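PDB 6DX3: RNA-dependent RNA polymerase from Taggert virus, which contains a viral OTU domain, a cysteine protease that probably removes ubiquitin from proteins of the infected cell. Local coordinates for residues Gly70-Trp73 with Asp74-Glu77; Ile144-Arg148 with Asn149-Tyr153. All coordinates share one frame; numbering follows the deposited sequence.

Contact 1: Gly70-Trp73 with Asp74-Glu77; sequences GLFW and DTTE
The indole of Trp-73 meets the Asp-74 carboxylate at its edge. Trp-73 CD1 lies 3.5 Å from Asp-74 OD1, close to the ring plane. The carboxylate stands almost upright to the indole, with the planes 85° apart. The phenyl ring of Phe-72 carries Leu-71 CB on one face, 3.7 Å above the plane and toward the rim. Thr-75 OG1 sits at its edge. The indole ring also meets the ring of Tyr-89. CG of Trp-73 is anti to its own N (chi1 -179°), which keeps the start of the ring beside the Trp-73 carbonyl carbon and the Asp-74 N.

The peptide oxygen of Phe-72 collects the main bonds. Thr-75 N reaches Phe-72 O over 3.2 Å with an N-H...O angle of 154°, coming from above the carbonyl plane rather than along a lone pair. This is a 3-10 type link from one residue to the third after it, and it marks the turn at the C-terminal end of the helix that begins at residue 57. A second link of this kind is weak: Thr-76 N to Trp-73 O, 3.4 Å. Thr-76 OG1 also donates to Phe-72 O. The modelled 2.5 Å between these two oxygens is very short, so the exact length is doubtful. Thr-76 OG1 has a further partner in Gln-110 NE2, and the Thr-76 side chain packs on Asn-106 and Phe-107 of helix 102-112. The turn is thus held against that helix by a buried threonine.

Two waters link the carbonyls of Gly-70 and Leu-71 to the residues that follow. One donates to Leu-71 O at 2.6 Å and lies 3.1 Å from Thr-75 OG1. The other donates to Gly-70 O and makes weak bonds to Asp-74 N and OD2.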
loop_
_atom_site.group_PDB
_atom_site.type_symbol
_atom_site.label_atom_id
_atom_site.label_comp_id
_atom_site.label_asym_id
_atom_site.label_seq_id
_atom_site.Cartn_x
_atom_site.Cartn_y
_atom_site.Cartn_z
ATOM N N GLY A 70 -6.709 -10.088 -12.100
ATOM C CA GLY A 70 -7.501 -10.694 -13.155
ATOM C C GLY A 70 -8.831 -10.003 -13.386
ATOM O O GLY A 70 -9.372 -10.053 -14.494
ATOM N N LEU A 71 -9.373 -9.347 -12.355
ATOM C CA LEU A 71 -10.670 -8.689 -12.486
ATOM C C LEU A 71 -10.548 -7.297 -13.093
ATOM O O LEU A 71 -11.433 -6.864 -13.841
ATOM C CB LEU A 71 -11.352 -8.593 -11.121
ATOM C CG LEU A 71 -11.946 -9.846 -10.467
ATOM C CD1 LEU A 71 -12.152 -9.600 -8.983
ATOM C CD2 LEU A 71 -13.258 -10.230 -11.121
ATOM N N PHE A 72 -9.469 -6.578 -12.784
ATOM C CA PHE A 72 -9.390 -5.149 -13.060
ATOM C C PHE A 72 -8.244 -4.776 -13.994
ATOM O O PHE A 72 -7.989 -3.580 -14.184
ATOM C CB PHE A 72 -9.256 -4.365 -11.751
ATOM C CG PHE A 72 -10.421 -4.537 -10.810
ATOM C CD1 PHE A 72 -11.638 -3.926 -11.075
ATOM C CD2 PHE A 72 -10.293 -5.291 -9.657
ATOM C CE1 PHE A 72 -12.705 -4.072 -10.212
ATOM C CE2 PHE A 72 -11.357 -5.445 -8.790
ATOM C CZ PHE A 72 -12.566 -4.836 -9.067
ATOM N N TRP A 73 -7.556 -5.756 -14.587
ATOM C CA TRP A 73 -6.391 -5.450 -15.412
ATOM C C TRP A 73 -6.750 -4.513 -16.561
ATOM O O TRP A 73 -6.068 -3.508 -16.793
ATOM C CB TRP A 73 -5.772 -6.738 -15.955
ATOM C CG TRP A 73 -4.551 -6.496 -16.799
ATOM C CD1 TRP A 73 -4.510 -6.313 -18.153
ATOM C CD2 TRP A 73 -3.196 -6.402 -16.341
ATOM N NE1 TRP A 73 -3.215 -6.117 -18.564
ATOM C CE2 TRP A 73 -2.390 -6.168 -17.472
ATOM C CE3 TRP A 73 -2.587 -6.499 -15.086
ATOM C CZ2 TRP A 73 -1.008 -6.026 -17.386
ATOM C CZ3 TRP A 73 -1.215 -6.359 -15.001
ATOM C CH2 TRP A 73 -0.439 -6.123 -16.147
ATOM N N ASP A 74 -7.826 -4.823 -17.289
ATOM C CA ASP A 74 -8.159 -4.086 -18.502
ATOM C C ASP A 74 -8.717 -2.696 -18.233
ATOM O O ASP A 74 -8.943 -1.949 -19.189
ATOM C CB ASP A 74 -9.167 -4.878 -19.338
ATOM C CG ASP A 74 -8.656 -6.248 -19.722
ATOM O OD1 ASP A 74 -7.454 -6.364 -20.042
ATOM O OD2 ASP A 74 -9.456 -7.206 -19.699
ATOM N N THR A 75 -8.961 -2.337 -16.974
ATOM C CA THR A 75 -9.501 -1.028 -16.630
ATOM C C THR A 75 -8.614 -0.271 -15.649
ATOM O O THR A 75 -9.050 0.745 -15.094
ATOM C CB THR A 75 -10.909 -1.163 -16.041
ATOM O OG1 THR A 75 -10.846 -1.913 -14.821
ATOM C CG2 THR A 75 -11.847 -1.866 -17.020
ATOM N N THR A 76 -7.392 -0.742 -15.407
ATOM C CA THR A 76 -6.475 -0.110 -14.466
ATOM C C THR A 76 -5.366 0.558 -15.271
ATOM O O THR A 76 -4.530 -0.129 -15.871
ATOM C CB THR A 76 -5.915 -1.130 -13.474
ATOM O OG1 THR A 76 -7.000 -1.801 -12.815
ATOM C CG2 THR A 76 -5.046 -0.443 -12.426
ATOM N N GLU A 77 -5.363 1.896 -15.285
ATOM C CA GLU A 77 -4.414 2.626 -16.122
ATOM C C GLU A 77 -2.974 2.402 -15.685
ATOM O O GLU A 77 -2.060 2.463 -16.515
ATOM C CB GLU A 77 -4.733 4.124 -16.115
ATOM C CG GLU A 77 -6.127 4.465 -16.608
ATOM C CD GLU A 77 -6.385 3.975 -18.019
ATOM O OE1 GLU A 77 -5.605 4.323 -18.931
ATOM O OE2 GLU A 77 -7.366 3.227 -18.219
HETATM O O HOH W 1 -9.486 -7.607 -16.654
HETATM O O HOH W 2 -11.675 -4.820 -15.447
#

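Contact 2: Ile144-Arg148 with Asn149-Tyr153; sequences IMHRR and NHYDY
His-146 and Tyr-151 lie face to face with their ring planes only 1° apart. This is an offset stack with centroids separated by 4.3 Å. The phenol end slides over the imidazole. Tyr-151 OH sits 3.2 Å above the plane of the His-146 ring, over its centre, while His-146 CD2 lies toward the rim of the tyrosine ring. Ile-144 CD1 touches Tyr-151 CD1 at 3.7 Å. Ile-144, His-146 and Tyr-151 share one face of the sheet, and Ile-144 and Tyr-151 also pack on Leu-41 of helix 40-49.

Arg-147, His-150 and Asp-152 form a polar cluster on the other face, beside Met-145. Arg-147 bends at chi3 and brings NH1 to Asp-152 OD2, a salt bridge of 3.0 Å. The carboxylate oxygen lies in the guanidinium plane and is met nearly along its C-O axis, yet the two planes are 70° apart. Met-145 SD lies over one face of the guanidinium. Arg-147 NE makes a second salt bridge, to Glu-121 OE1 of strand 116-121. The other oxygen, Asp-152 OD1, receives His-150 NE2 at 2.7 Å, from 52° above the carboxylate plane but near the plane of the imidazole. Gln-34 N also bonds to Asp-152 OD1. Three polar groups therefore fix the rotation of this buried carboxylate.

The backbones run antiparallel. Met-145 and Asp-152 form a hydrogen-bonded pair, with Met-145 N to Asp-152 O at 2.7 Å. Arg-147 and His-150 form another, and His-150 N to Arg-147 O, 2.8 Å, closes the turn.

The whole is a beta hairpin with a two-residue loop, Arg-148 and Asn-149 at the corners of a type II' turn. The histidine-carboxylate pair on its second strand is consistent with the His-Asp arrangement of OTU cysteine proteases.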
loop_
_atom_site.group_PDB
_atom_site.type_symbol
_atom_site.label_atom_id
_atom_site.label_comp_id
_atom_site.label_asym_id
_atom_site.label_seq_id
_atom_site.Cartn_x
_atom_site.Cartn_y
_atom_site.Cartn_z
ATOM N N ILE A 144 0.684 3.083 4.833
ATOM C CA ILE A 144 1.920 2.315 4.817
ATOM C C ILE A 144 3.062 3.239 4.419
ATOM O O ILE A 144 2.858 4.302 3.829
ATOM C CB ILE A 144 1.856 1.092 3.874
ATOM C CG1 ILE A 144 1.688 1.530 2.422
ATOM C CG2 ILE A 144 0.727 0.154 4.270
ATOM C CD1 ILE A 144 1.654 0.374 1.456
ATOM N N MET A 145 4.280 2.816 4.754
ATOM C CA MET A 145 5.482 3.619 4.572
ATOM C C MET A 145 6.405 2.915 3.588
ATOM O O MET A 145 6.833 1.782 3.836
ATOM C CB MET A 145 6.193 3.847 5.909
ATOM C CG MET A 145 7.261 4.940 5.895
ATOM S SD MET A 145 7.898 5.274 7.554
ATOM C CE MET A 145 9.515 5.931 7.192
ATOM N N HIS A 146 6.718 3.586 2.486
ATOM C CA HIS A 146 7.592 3.041 1.453
ATOM C C HIS A 146 9.033 3.443 1.749
ATOM O O HIS A 146 9.376 4.628 1.691
ATOM C CB HIS A 146 7.155 3.547 0.077
ATOM C CG HIS A 146 7.713 2.763 -1.068
ATOM N ND1 HIS A 146 7.636 3.199 -2.374
ATOM C CD2 HIS A 146 8.346 1.566 -1.107
ATOM C CE1 HIS A 146 8.199 2.307 -3.169
ATOM N NE2 HIS A 146 8.640 1.308 -2.423
ATOM N N ARG A 147 9.876 2.458 2.055
ATOM C CA ARG A 147 11.250 2.687 2.499
ATOM C C ARG A 147 12.188 1.929 1.564
ATOM O O ARG A 147 12.480 0.752 1.797
ATOM C CB ARG A 147 11.425 2.249 3.949
ATOM C CG ARG A 147 10.199 2.505 4.806
ATOM C CD ARG A 147 10.433 2.125 6.260
ATOM N NE ARG A 147 11.309 3.062 6.951
ATOM C CZ ARG A 147 11.569 3.015 8.254
ATOM N NH1 ARG A 147 11.018 2.072 9.007
ATOM N NH2 ARG A 147 12.381 3.908 8.811
ATOM N N ARG A 148 12.599 2.574 0.489
ATOM C CA ARG A 148 13.354 1.953 -0.563
ATOM C C ARG A 148 12.458 0.829 -1.038
ATOM O O ARG A 148 11.412 1.055 -1.483
ATOM C CB ARG A 148 14.788 1.540 -0.211
ATOM C CG ARG A 148 15.635 2.650 0.398
ATOM C CD ARG A 148 15.973 3.827 -0.507
ATOM N NE ARG A 148 17.072 3.507 -1.386
ATOM C CZ ARG A 148 18.341 3.770 -1.136
ATOM N NH1 ARG A 148 18.715 4.401 -0.034
ATOM N NH2 ARG A 148 19.229 3.386 -2.009
ATOM N N ASN A 149 12.876 -0.383 -0.958
ATOM C CA ASN A 149 12.019 -1.481 -1.378
ATOM C C ASN A 149 11.176 -2.056 -0.245
ATOM O O ASN A 149 10.264 -2.839 -0.521
ATOM C CB ASN A 149 12.874 -2.583 -2.011
ATOM C CG ASN A 149 13.552 -2.131 -3.293
ATOM O OD1 ASN A 149 13.034 -1.283 -4.018
ATOM N ND2 ASN A 149 14.722 -2.690 -3.572
ATOM N N HIS A 150 11.436 -1.673 1.003
ATOM C CA HIS A 150 10.715 -2.184 2.164
ATOM C C HIS A 150 9.443 -1.378 2.417
ATOM O O HIS A 150 9.366 -0.188 2.102
ATOM C CB HIS A 150 11.615 -2.142 3.404
ATOM C CG HIS A 150 10.965 -2.668 4.649
ATOM N ND1 HIS A 150 10.900 -4.013 4.943
ATOM C CD2 HIS A 150 10.365 -2.028 5.680
ATOM C CE1 HIS A 150 10.285 -4.181 6.100
ATOM N NE2 HIS A 150 9.950 -2.992 6.569
ATOM N N TYR A 151 8.447 -2.043 3.010
ATOM C CA TYR A 151 7.183 -1.419 3.386
ATOM C C TYR A 151 6.901 -1.704 4.853
ATOM O O TYR A 151 7.029 -2.847 5.301
ATOM C CB TYR A 151 6.020 -1.943 2.533
ATOM C CG TYR A 151 5.919 -1.361 1.141
ATOM C CD1 TYR A 151 5.281 -0.145 0.921
ATOM C CD2 TYR A 151 6.435 -2.041 0.045
ATOM C CE1 TYR A 151 5.173 0.387 -0.347
ATOM C CE2 TYR A 151 6.331 -1.518 -1.231
ATOM C CZ TYR A 151 5.699 -0.300 -1.420
ATOM O OH TYR A 151 5.596 0.229 -2.687
ATOM N N ASP A 152 6.515 -0.670 5.594
ATOM C CA ASP A 152 6.050 -0.825 6.964
ATOM C C ASP A 152 4.639 -0.263 7.078
ATOM O O ASP A 152 4.191 0.522 6.236
ATOM C CB ASP A 152 6.974 -0.119 7.971
ATOM C CG ASP A 152 8.269 -0.876 8.214
ATOM O OD1 ASP A 152 8.229 -2.112 8.384
ATOM O OD2 ASP A 152 9.334 -0.227 8.233
ATOM N N TYR A 153 3.938 -0.680 8.127
ATOM C CA TYR A 153 2.612 -0.160 8.424
ATOM C C TYR A 153 2.723 1.082 9.297
ATOM O O TYR A 153 3.602 1.172 10.157
ATOM C CB TYR A 153 1.757 -1.213 9.130
ATOM C CG TYR A 153 0.338 -0.759 9.394
ATOM C CD1 TYR A 153 -0.571 -0.632 8.351
ATOM C CD2 TYR A 153 -0.092 -0.452 10.679
ATOM C CE1 TYR A 153 -1.867 -0.213 8.578
ATOM C CE2 TYR A 153 -1.395 -0.034 10.917
ATOM C CZ TYR A 153 -2.276 0.082 9.859
ATOM O OH TYR A 153 -3.571 0.496 10.072
HETATM O O HOH W 3 9.911 -1.160 -4.072
#

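Overall arrangement
Contact 1 and contact 2 do not touch. Their centres are about 24 Å apart and their nearest atoms about 14 Å. They lie on opposite sides of the chain's centre and follow one another in sequence. Contact 1 is a surface turn, its centre about 17 Å from the chain centre, where helix 57-72 meets helix 102-112. The centre of contact 2 is about 8 Å from the chain centre, and this contact belongs to the mixed sheet, between strands 116-121 and 29-32. Both belong to the OTU-like cysteine protease region. Contact 2 holds the histidine-carboxylate pair and so probably lies at the active site. Contact 1 belongs to the helical part, well away from that pair.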